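Local coordinates for ALDH21) (Physcomitrella patens subsp. patens, PDB 5MZ5), which oxidises succinic semialdehyde with NADP+ as cofactor and belongs to the aldehyde dehydrogenase family, at residues A[308-311]-A[312-316]; A[339-342]-A[343-347]. All coordinates share one frame; numbering follows the deposited sequence.

Overall arrangement
Contacts 1 and 2 are the late parts of two helices, 301-313 and 333-345, with the residues that follow. Strand 323-329 joins the helices in sequence. The contact centres lie about 11 Å apart, and the helices pack on each other: Ile309 and Phe313 of contact 1 meet Phe340 and Val344 of contact 2. Contact 1 is mostly buried and runs into the substrate site at Tyr314. Contact 2 is farther from the centre of the chain and only partly buried, with an apolar side toward the core and lysines on the outer part. Both use main-chain helix bonds. Contact 1 sets the Asn310 amide oxygen against the carbon stem of Tyr314, while contact 2 adds a CH-pi contact and aliphatic packing.

Contact 1: residues A[308-311]-A[312-316]; sequences LING and GFYQG
Leu308 O accepts a nearly straight hydrogen bond from Gly312 N (2.9 Å) near the end of helix 301-313. This helix is the crossover of a beta-alpha-beta unit between strands 290-294 and 323-329. The Leu308 side chain turns to Met323 and Leu326 of the second strand. Ile309 O takes the next helix bond, from Phe313 N at 2.9 Å, and this one is more bent. The same oxygen lies at the edge of the Phe313 ring, 3.5 Å from CD2. Farther out, Ile309 CD1 reaches Phe313 CE2 (4.3 Å) in loose apolar contact. Both side chains also pack on Val344 of helix 333-345. Asn310 has CG anti to its N (chi1 176°), which brings the amide back beside Tyr314. Its OD1 lies 3.4 Å from Tyr314 CB, and the amide and ring planes are 37° apart. Asn310 O accepts the third bond, from Tyr314 N (3.0 Å). Tyr314 has an unstaggered chi1 of 97°, which swings its ring back past this carbonyl. Gly311 O lies at the ring edge, near its plane. The phenol hydroxyl is hydrogen-bonded to Ser319 OG; both residues bind succinate in a complex of this protein. A phenylalanine here would keep the ring but is likely to leave Ser319 OG without this mate and the succinate site without this hydroxyl. Gln315 CB covers one ring face, over its centre. The ring carbon CD1 comes obliquely within 3.2 Å of Asn310 O, a tight approach.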
loop_
_atom_site.group_PDB
_atom_site.type_symbol
_atom_site.label_atom_id
_atom_site.label_comp_id
_atom_site.label_asym_id
_atom_site.label_seq_id
_atom_site.Cartn_x
_atom_site.Cartn_y
_atom_site.Cartn_z
ATOM N N LEU A 308 28.680 21.034 0.957
ATOM C CA LEU A 308 29.764 20.327 1.650
ATOM C C LEU A 308 30.095 21.027 2.973
ATOM O O LEU A 308 30.394 20.355 3.967
ATOM C CB LEU A 308 31.003 20.227 0.771
ATOM C CG LEU A 308 30.913 19.347 -0.467
ATOM C CD1 LEU A 308 32.221 19.402 -1.240
ATOM C CD2 LEU A 308 30.526 17.910 -0.118
ATOM N N ILE A 309 30.004 22.372 2.992
ATOM C CA ILE A 309 30.210 23.199 4.198
ATOM C C ILE A 309 29.087 22.882 5.204
ATOM O O ILE A 309 29.376 22.622 6.376
ATOM C CB ILE A 309 30.298 24.720 3.847
ATOM C CG1 ILE A 309 31.627 25.061 3.128
ATOM C CG2 ILE A 309 30.040 25.642 5.079
ATOM C CD1 ILE A 309 32.978 24.941 4.018
ATOM N N ASN A 310 27.814 22.843 4.728
ATOM C CA ASN A 310 26.669 22.503 5.573
ATOM C C ASN A 310 26.869 21.103 6.182
ATOM O O ASN A 310 26.740 20.937 7.394
ATOM C CB ASN A 310 25.343 22.609 4.801
ATOM C CG ASN A 310 24.141 22.176 5.629
ATOM O OD1 ASN A 310 23.680 22.882 6.530
ATOM N ND2 ASN A 310 23.679 20.958 5.419
ATOM N N GLY A 311 27.250 20.140 5.355
ATOM C CA GLY A 311 27.497 18.780 5.814
ATOM C C GLY A 311 28.562 18.664 6.884
ATOM O O GLY A 311 28.339 18.061 7.940
ATOM N N GLY A 312 29.714 19.238 6.601
ATOM C CA GLY A 312 30.861 19.179 7.492
ATOM C C GLY A 312 30.833 20.020 8.752
ATOM O O GLY A 312 31.547 19.693 9.703
ATOM N N PHE A 313 30.060 21.121 8.778
ATOM C CA PHE A 313 30.118 22.062 9.901
ATOM C C PHE A 313 28.788 22.585 10.475
ATOM O O PHE A 313 28.842 23.357 11.443
ATOM C CB PHE A 313 30.999 23.262 9.505
ATOM C CG PHE A 313 32.365 22.833 9.021
ATOM C CD1 PHE A 313 33.348 22.436 9.925
ATOM C CD2 PHE A 313 32.639 22.741 7.660
ATOM C CE1 PHE A 313 34.586 21.981 9.478
ATOM C CE2 PHE A 313 33.871 22.264 7.214
ATOM C CZ PHE A 313 34.851 21.926 8.124
ATOM N N TYR A 314 27.620 22.178 9.936
ATOM C CA TYR A 314 26.326 22.593 10.514
ATOM C C TYR A 314 26.207 21.897 11.885
ATOM O O TYR A 314 26.736 20.784 12.050
ATOM C CB TYR A 314 25.142 22.232 9.584
ATOM C CG TYR A 314 24.423 20.935 9.929
ATOM C CD1 TYR A 314 25.064 19.697 9.813
ATOM C CD2 TYR A 314 23.104 20.946 10.371
ATOM C CE1 TYR A 314 24.431 18.516 10.201
ATOM C CE2 TYR A 314 22.448 19.765 10.720
ATOM C CZ TYR A 314 23.113 18.551 10.628
ATOM O OH TYR A 314 22.452 17.390 10.960
ATOM N N GLN A 315 25.571 22.568 12.876
ATOM C CA GLN A 315 25.440 22.091 14.268
ATOM C C GLN A 315 26.833 21.880 14.911
ATOM O O GLN A 315 26.957 21.233 15.951
ATOM C CB GLN A 315 24.553 20.814 14.362
ATOM C CG GLN A 315 23.252 20.995 15.158
ATOM C CD GLN A 315 22.208 21.891 14.499
ATOM O OE1 GLN A 315 21.553 22.698 15.156
ATOM N NE2 GLN A 315 21.989 21.754 13.201
ATOM N N GLY A 316 27.862 22.431 14.266
ATOM C CA GLY A 316 29.259 22.309 14.667
ATOM C C GLY A 316 29.777 20.889 14.628
ATOM O O GLY A 316 30.617 20.528 15.449
#

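Contact 2: residues A[339-342]-A[343-347]; sequences GFVA and AVKKL
The C-terminal part of helix 333-345, which packs beside helix 301-313, holds a CH-pi contact between Val344 and Phe340, one turn apart. Val344 CG1 stands over the centre of the Phe340 ring, 4.3 Å from its centroid and only 9° off the ring normal. Val344 has an almost eclipsed chi1 of -17°, and CG1 is modelled only 3.0 Å from Phe340 O, so the fit looks strained, though so short an approach is doubtful. That oxygen also accepts the hydrogen bond of Val344 N (2.9 Å), with the donor in the carbonyl plane. Both side chains belong to the buried side of the helix. They meet Ile309 of helix 301-313 and Val400 of strand 395-402. Gly339 O takes the bond from Ala343 N at 3.0 Å, and Ala343 CB rests near the same oxygen. On another side of the helix Val341 and Lys345 run side by side. Val341 CG1 is 4.0 Å from Lys345 CD, so the aliphatic part of the lysine packs on the valine. Val341 O accepts the bond from Lys345 N (3.1 Å). The lysine chain bends at its last two torsions, and NZ is hydrogen-bonded to Thr387 OG1 at strand 384-387. Lys346 is extended beyond CG and lies on the exposed side, its CG 3.6 Å from Ala342 O. After these bonds the turn tightens: Lys346 N bonds to Ala343 O. The chemistry is thus divided by side: hydrocarbon and ring carbon against the core, and on the outer part lysine stems that pack as hydrocarbon, with the Lys345 amine held by Thr387.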
loop_
_atom_site.group_PDB
_atom_site.type_symbol
_atom_site.label_atom_id
_atom_site.label_comp_id
_atom_site.label_asym_id
_atom_site.label_seq_id
_atom_site.Cartn_x
_atom_site.Cartn_y
_atom_site.Cartn_z
ATOM N N GLY A 339 38.577 25.662 -2.750
ATOM C CA GLY A 339 37.277 26.271 -2.500
ATOM C C GLY A 339 36.689 25.925 -1.144
ATOM O O GLY A 339 36.147 26.805 -0.466
ATOM N N PHE A 340 36.804 24.648 -0.737
ATOM C CA PHE A 340 36.314 24.148 0.543
ATOM C C PHE A 340 37.059 24.783 1.714
ATOM O O PHE A 340 36.397 25.341 2.595
ATOM C CB PHE A 340 36.343 22.603 0.600
ATOM C CG PHE A 340 35.728 21.959 1.819
ATOM C CD1 PHE A 340 34.349 22.000 2.033
ATOM C CD2 PHE A 340 36.515 21.242 2.717
ATOM C CE1 PHE A 340 33.782 21.384 3.152
ATOM C CE2 PHE A 340 35.939 20.604 3.820
ATOM C CZ PHE A 340 34.580 20.688 4.036
ATOM N N VAL A 341 38.414 24.749 1.710
ATOM C CA VAL A 341 39.250 25.353 2.769
ATOM C C VAL A 341 39.000 26.874 2.860
ATOM O O VAL A 341 38.854 27.395 3.965
ATOM C CB VAL A 341 40.757 24.978 2.648
ATOM C CG1 VAL A 341 41.635 25.840 3.552
ATOM C CG2 VAL A 341 40.984 23.498 2.948
ATOM N N ALA A 342 38.914 27.574 1.712
ATOM C CA ALA A 342 38.621 29.013 1.688
ATOM C C ALA A 342 37.246 29.307 2.330
ATOM O O ALA A 342 37.123 30.249 3.118
ATOM C CB ALA A 342 38.667 29.553 0.257
ATOM N N ALA A 343 36.236 28.469 2.043
ATOM C CA ALA A 343 34.905 28.625 2.625
ATOM C C ALA A 343 34.865 28.320 4.134
ATOM O O ALA A 343 34.180 29.045 4.853
ATOM C CB ALA A 343 33.877 27.808 1.858
ATOM N N VAL A 344 35.646 27.325 4.634
ATOM C CA VAL A 344 35.654 27.037 6.085
ATOM C C VAL A 344 36.313 28.192 6.849
ATOM O O VAL A 344 35.891 28.477 7.974
ATOM C CB VAL A 344 36.149 25.628 6.592
ATOM C CG1 VAL A 344 36.191 24.561 5.507
ATOM C CG2 VAL A 344 37.457 25.692 7.366
ATOM N N LYS A 345 37.317 28.866 6.229
ATOM C CA LYS A 345 38.034 30.000 6.815
ATOM C C LYS A 345 37.147 31.233 7.005
ATOM O O LYS A 345 37.474 32.094 7.824
ATOM C CB LYS A 345 39.301 30.338 5.998
ATOM C CG LYS A 345 40.454 29.383 6.306
ATOM C CD LYS A 345 41.579 29.494 5.293
ATOM C CE LYS A 345 42.935 29.609 5.947
ATOM N NZ LYS A 345 43.427 28.327 6.510
ATOM N N LYS A 346 36.008 31.285 6.294
ATOM C CA LYS A 346 35.043 32.385 6.342
ATOM C C LYS A 346 33.950 32.165 7.389
ATOM O O LYS A 346 33.210 33.112 7.686
ATOM C CB LYS A 346 34.407 32.602 4.950
ATOM C CG LYS A 346 35.343 33.246 3.939
ATOM C CD LYS A 346 34.687 33.378 2.565
ATOM C CE LYS A 346 35.593 34.092 1.579
ATOM N NZ LYS A 346 34.843 34.612 0.406
ATOM N N LEU A 347 33.835 30.919 7.934
ATOM C CA LEU A 347 32.795 30.543 8.891
ATOM C C LEU A 347 32.915 31.296 10.206
ATOM O O LEU A 347 33.964 31.257 10.836
ATOM C CB LEU A 347 32.725 29.021 9.119
ATOM C CG LEU A 347 32.370 28.130 7.911
ATOM C CD1 LEU A 347 32.475 26.649 8.276
ATOM C CD2 LEU A 347 30.990 28.467 7.340
#